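Local atomic coordinates of Ufm1-specific protease (Caenorhabditis elegans, PDB entry 5EJJ), a protein that cleaves the peptide bond at the C-terminal glycine of the ubiquitin-like modifier UFM1 as a thiol protease, and supports the delivery of odorant receptors to cilia. Residues Asp187-Gly192 with Asp198-Thr203; Ile465-Asn468 with Glu472-Glu475. All coordinates share one frame; numbering follows the deposited sequence.

Interaction 1. Residues Asp187-Gly192 with Asp198-Thr203; sequences DKFSKG and DVIEFT
Phe189 and Ile200 carry this contact: the single turn of helix at 187-190 packs against strand 199-205, the middle strand of a five-stranded mixed sheet. Both side chains set out toward the other segment, and the pair meets near the base of the aromatic side chain, where Ile200 CG1 lies 4.1 Å from Phe189 CB. The isoleucine comes up obliquely to the ring. With CG set beside the backbone N (chi1 -55°), the ring extends beyond this meeting point, and His169 packs against it edge-to-face, with Leu171 of strand 171-173 also touching the side chain. Lys188 CG covers one face of the ring, 4.1 Å above its centre. Phe189 and Ile200 meet through apolar atoms alone, and the turn is weakly bonded: Ser190 N to Asp187 O, at 3.3 Å, is a weak hydrogen bond. On the strand side, Ile200 makes backbone hydrogen bonds to Ser128 and Val130 of the parallel neighbour 127-139. Asp198 adds less surface, at the loop end of the pairing. Its carboxylate accepts a hydrogen bond from the backbone N of Val194, within the loop joining the two segments, which pins that loop back on the start of the strand. Across the contact itself, the same Asp198 OD2 comes no nearer than 4.2 Å to Gly192 O.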
loop_
_atom_site.group_PDB
_atom_site.type_symbol
_atom_site.label_atom_id
_atom_site.label_comp_id
_atom_site.label_asym_id
_atom_site.label_seq_id
_atom_site.Cartn_x
_atom_site.Cartn_y
_atom_site.Cartn_z
ATOM N N ASP A 187 13.526 19.692 -4.711
ATOM C CA ASP A 187 12.284 20.359 -4.341
ATOM C C ASP A 187 11.269 20.426 -5.466
ATOM O O ASP A 187 10.075 20.216 -5.245
ATOM C CB ASP A 187 12.563 21.739 -3.803
ATOM C CG ASP A 187 13.097 21.704 -2.403
ATOM O OD1 ASP A 187 13.493 20.604 -1.965
ATOM O OD2 ASP A 187 13.130 22.766 -1.737
ATOM N N LYS A 188 11.750 20.704 -6.670
ATOM C CA LYS A 188 10.912 20.657 -7.858
ATOM C C LYS A 188 10.057 19.377 -7.915
ATOM O O LYS A 188 8.904 19.417 -8.343
ATOM C CB LYS A 188 11.782 20.817 -9.118
ATOM C CG LYS A 188 11.138 20.278 -10.396
ATOM C CD LYS A 188 11.882 20.715 -11.663
ATOM C CE LYS A 188 13.306 20.148 -11.757
ATOM N NZ LYS A 188 13.730 19.866 -13.183
ATOM N N PHE A 189 10.606 18.251 -7.453
ATOM C CA PHE A 189 9.926 16.956 -7.591
ATOM C C PHE A 189 9.220 16.491 -6.338
ATOM O O PHE A 189 8.320 15.659 -6.409
ATOM C CB PHE A 189 10.914 15.844 -7.929
ATOM C CG PHE A 189 11.752 16.109 -9.127
ATOM C CD1 PHE A 189 12.977 16.743 -8.995
ATOM C CD2 PHE A 189 11.332 15.693 -10.387
ATOM C CE1 PHE A 189 13.753 16.981 -10.103
ATOM C CE2 PHE A 189 12.106 15.926 -11.494
ATOM C CZ PHE A 189 13.323 16.571 -11.355
ATOM N N SER A 190 9.662 16.966 -5.185
ATOM C CA SER A 190 9.153 16.409 -3.953
ATOM C C SER A 190 8.167 17.302 -3.221
ATOM O O SER A 190 7.932 17.097 -2.033
ATOM C CB SER A 190 10.316 16.064 -3.026
ATOM O OG SER A 190 11.140 17.185 -2.760
ATOM N N LYS A 191 7.572 18.269 -3.920
ATOM C CA LYS A 191 6.936 19.405 -3.238
ATOM C C LYS A 191 5.634 19.085 -2.513
ATOM O O LYS A 191 5.551 19.200 -1.277
ATOM C CB LYS A 191 6.730 20.592 -4.170
ATOM C CG LYS A 191 6.675 21.925 -3.411
ATOM C CD LYS A 191 5.951 23.007 -4.216
ATOM C CE LYS A 191 5.686 24.273 -3.391
ATOM N NZ LYS A 191 4.741 25.195 -4.111
ATOM N N GLY A 192 4.612 18.714 -3.266
ATOM C CA GLY A 192 3.400 18.248 -2.629
ATOM C C GLY A 192 3.308 16.785 -2.967
ATOM O O GLY A 192 2.247 16.263 -3.311
ATOM N N ASP A 198 4.602 9.288 -6.360
ATOM C CA ASP A 198 5.534 10.255 -6.943
ATOM C C ASP A 198 6.968 9.738 -6.823
ATOM O O ASP A 198 7.581 9.799 -5.753
ATOM C CB ASP A 198 5.359 11.651 -6.343
ATOM C CG ASP A 198 3.923 12.114 -6.408
ATOM O OD1 ASP A 198 3.153 11.481 -7.168
ATOM O OD2 ASP A 198 3.559 13.081 -5.698
ATOM N N VAL A 199 7.482 9.233 -7.944
ATOM C CA VAL A 199 8.671 8.399 -7.962
ATOM C C VAL A 199 9.736 8.968 -8.877
ATOM O O VAL A 199 9.495 9.087 -10.066
ATOM C CB VAL A 199 8.317 7.017 -8.509
ATOM C CG1 VAL A 199 9.521 6.151 -8.555
ATOM C CG2 VAL A 199 7.267 6.361 -7.659
ATOM N N ILE A 200 10.900 9.317 -8.329
ATOM C CA ILE A 200 12.088 9.658 -9.115
ATOM C C ILE A 200 12.999 8.415 -9.266
ATOM O O ILE A 200 13.692 8.026 -8.315
ATOM C CB ILE A 200 12.912 10.774 -8.411
ATOM C CG1 ILE A 200 12.011 11.913 -7.975
ATOM C CG2 ILE A 200 14.021 11.313 -9.293
ATOM C CD1 ILE A 200 11.717 11.891 -6.507
ATOM N N GLU A 201 13.008 7.795 -10.447
ATOM C CA GLU A 201 13.843 6.613 -10.699
ATOM C C GLU A 201 15.305 6.935 -11.031
ATOM O O GLU A 201 15.557 7.784 -11.868
ATOM C CB GLU A 201 13.244 5.820 -11.843
ATOM C CG GLU A 201 13.985 4.555 -12.200
ATOM C CD GLU A 201 13.084 3.549 -12.939
ATOM O OE1 GLU A 201 13.566 2.943 -13.927
ATOM O OE2 GLU A 201 11.900 3.360 -12.526
ATOM N N PHE A 202 16.264 6.257 -10.385
ATOM C CA PHE A 202 17.704 6.412 -10.701
ATOM C C PHE A 202 18.378 5.124 -11.172
ATOM O O PHE A 202 17.867 4.015 -10.983
ATOM C CB PHE A 202 18.520 6.888 -9.510
ATOM C CG PHE A 202 18.132 8.225 -8.984
ATOM C CD1 PHE A 202 16.935 8.397 -8.299
ATOM C CD2 PHE A 202 19.002 9.297 -9.086
ATOM C CE1 PHE A 202 16.598 9.628 -7.752
ATOM C CE2 PHE A 202 18.682 10.548 -8.548
ATOM C CZ PHE A 202 17.480 10.709 -7.882
ATOM N N THR A 203 19.551 5.288 -11.777
ATOM C CA THR A 203 20.380 4.147 -12.129
ATOM C C THR A 203 21.506 4.061 -11.116
ATOM O O THR A 203 22.201 5.052 -10.874
ATOM C CB THR A 203 20.944 4.272 -13.530
ATOM O OG1 THR A 203 19.897 4.023 -14.474
ATOM C CG2 THR A 203 22.023 3.233 -13.735
#

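Interaction 2. Residues Ile465-Asn468 with Glu472-Glu475; sequences IATN and EVVE
Glu472 folds back against the end of the preceding strand, and its side chain can be traced along Thr467 to Asn468. At the base, Glu472 CB rests 4.0 Å from Thr467 CG2, a methyl contact. CG lies anti to the backbone N (chi1 -163°), and a bend at the next bond turns the carboxylate over toward the strand end; the glutamate and threonine side chains run antiparallel alongside each other. Glu472 CD comes within 4.0 Å of Asn468 N, and the carboxylate then splits its two oxygens between neighbours. The contact spans the short loop that leads from strand 462-467 toward helix 477-484; that strand pairs antiparallel with strand 552-557 in the sheet of the C78 peptidase domain. A backbone hydrogen bond between Thr467 and Tyr552 ties the strand into the sheet, while Val473, touching Trp546 and Phe516, packs the other segment inward. OE1 accepts the Asn468 N-H at 3.4 Å, long and weak but nearly straight at 170°. The asparagine side chain runs alongside, its amide turned 57° from the carboxylate plane, with Asn468 CB 3.9 Å from Glu472 OE1. With an alanine here the carboxylate is gone, and the Asn468 N-H would probably lose this weak acceptor, while Thr467 OG1 would lose the neighbouring oxygen. That second oxygen, Glu472 OE2, stands 3.5 Å from Thr467 OG1 and 4.0 Å from Ala466 O, neither approach amounting to a hydrogen bond.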
loop_
_atom_site.group_PDB
_atom_site.type_symbol
_atom_site.label_atom_id
_atom_site.label_comp_id
_atom_site.label_asym_id
_atom_site.label_seq_id
_atom_site.Cartn_x
_atom_site.Cartn_y
_atom_site.Cartn_z
ATOM N N ILE A 465 -28.670 -5.994 -6.040
ATOM C CA ILE A 465 -29.601 -4.961 -5.603
ATOM C C ILE A 465 -30.405 -4.476 -6.811
ATOM O O ILE A 465 -29.861 -3.853 -7.729
ATOM C CB ILE A 465 -28.866 -3.782 -4.933
ATOM C CG1 ILE A 465 -28.555 -4.098 -3.473
ATOM C CG2 ILE A 465 -29.693 -2.520 -4.978
ATOM C CD1 ILE A 465 -27.850 -2.953 -2.777
ATOM N N ALA A 466 -31.701 -4.780 -6.809
ATOM C CA ALA A 466 -32.572 -4.453 -7.940
ATOM C C ALA A 466 -33.607 -3.354 -7.646
ATOM O O ALA A 466 -34.116 -3.209 -6.529
ATOM C CB ALA A 466 -33.239 -5.704 -8.466
ATOM N N THR A 467 -33.932 -2.597 -8.681
ATOM C CA THR A 467 -34.581 -1.315 -8.508
ATOM C C THR A 467 -35.624 -1.050 -9.602
ATOM O O THR A 467 -35.380 -1.348 -10.768
ATOM C CB THR A 467 -33.485 -0.221 -8.507
ATOM O OG1 THR A 467 -32.953 -0.070 -7.182
ATOM C CG2 THR A 467 -34.014 1.096 -8.999
ATOM N N ASN A 468 -36.780 -0.498 -9.222
ATOM C CA ASN A 468 -37.836 -0.148 -10.187
ATOM C C ASN A 468 -37.613 1.196 -10.876
ATOM O O ASN A 468 -38.002 1.370 -12.023
ATOM C CB ASN A 468 -39.237 -0.165 -9.544
ATOM C CG ASN A 468 -39.674 -1.564 -9.084
ATOM O OD1 ASN A 468 -40.749 -1.733 -8.504
ATOM N ND2 ASN A 468 -38.837 -2.563 -9.332
ATOM N N GLU A 472 -35.194 5.253 -7.021
ATOM C CA GLU A 472 -35.325 4.266 -5.960
ATOM C C GLU A 472 -33.928 3.749 -5.607
ATOM O O GLU A 472 -33.761 2.923 -4.701
ATOM C CB GLU A 472 -36.242 3.115 -6.366
ATOM C CG GLU A 472 -36.729 2.291 -5.176
ATOM C CD GLU A 472 -36.694 0.780 -5.423
ATOM O OE1 GLU A 472 -37.668 0.255 -6.024
ATOM O OE2 GLU A 472 -35.706 0.120 -5.004
ATOM N N VAL A 473 -32.924 4.233 -6.336
ATOM C CA VAL A 473 -31.537 3.915 -6.022
ATOM C C VAL A 473 -31.315 4.451 -4.620
ATOM O O VAL A 473 -30.776 3.768 -3.746
ATOM C CB VAL A 473 -30.549 4.578 -7.022
ATOM C CG1 VAL A 473 -29.117 4.383 -6.580
ATOM C CG2 VAL A 473 -30.730 4.010 -8.416
ATOM N N VAL A 474 -31.807 5.669 -4.411
ATOM C CA VAL A 474 -31.670 6.384 -3.148
ATOM C C VAL A 474 -32.221 5.655 -1.926
ATOM O O VAL A 474 -31.518 5.490 -0.941
ATOM C CB VAL A 474 -32.336 7.743 -3.239
ATOM C CG1 VAL A 474 -31.923 8.588 -2.048
ATOM C CG2 VAL A 474 -31.958 8.415 -4.556
ATOM N N GLU A 475 -33.465 5.196 -1.982
ATOM C CA GLU A 475 -34.047 4.468 -0.850
ATOM C C GLU A 475 -33.289 3.176 -0.537
ATOM O O GLU A 475 -33.709 2.373 0.310
ATOM C CB GLU A 475 -35.503 4.106 -1.128
ATOM C CG GLU A 475 -36.361 5.217 -1.664
ATOM C CD GLU A 475 -37.803 4.774 -1.823
ATOM O OE1 GLU A 475 -38.419 5.109 -2.863
ATOM O OE2 GLU A 475 -38.315 4.081 -0.909
#

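Overall arrangement
The two contacts come in series along the chain and belong to different parts of the molecule. Interaction 1 lies in the UfSP2 N-terminal family region, on the mixed sheet that contains strands 127-139 and 199-205; interaction 2 lies in the C78 peptidase region, on the antiparallel sheet that contains strands 462-467 and 552-557. Their centres are 46 Å apart, and their nearest atoms about 33 Å, so they do not touch and share no strand or helix. Each joins segments close in sequence: interaction 1 sets a helical turn against the strand that follows it, interaction 2 a loop against the strand that precedes it. Both sit away from the active-site residues and are local packing at two separate sheets.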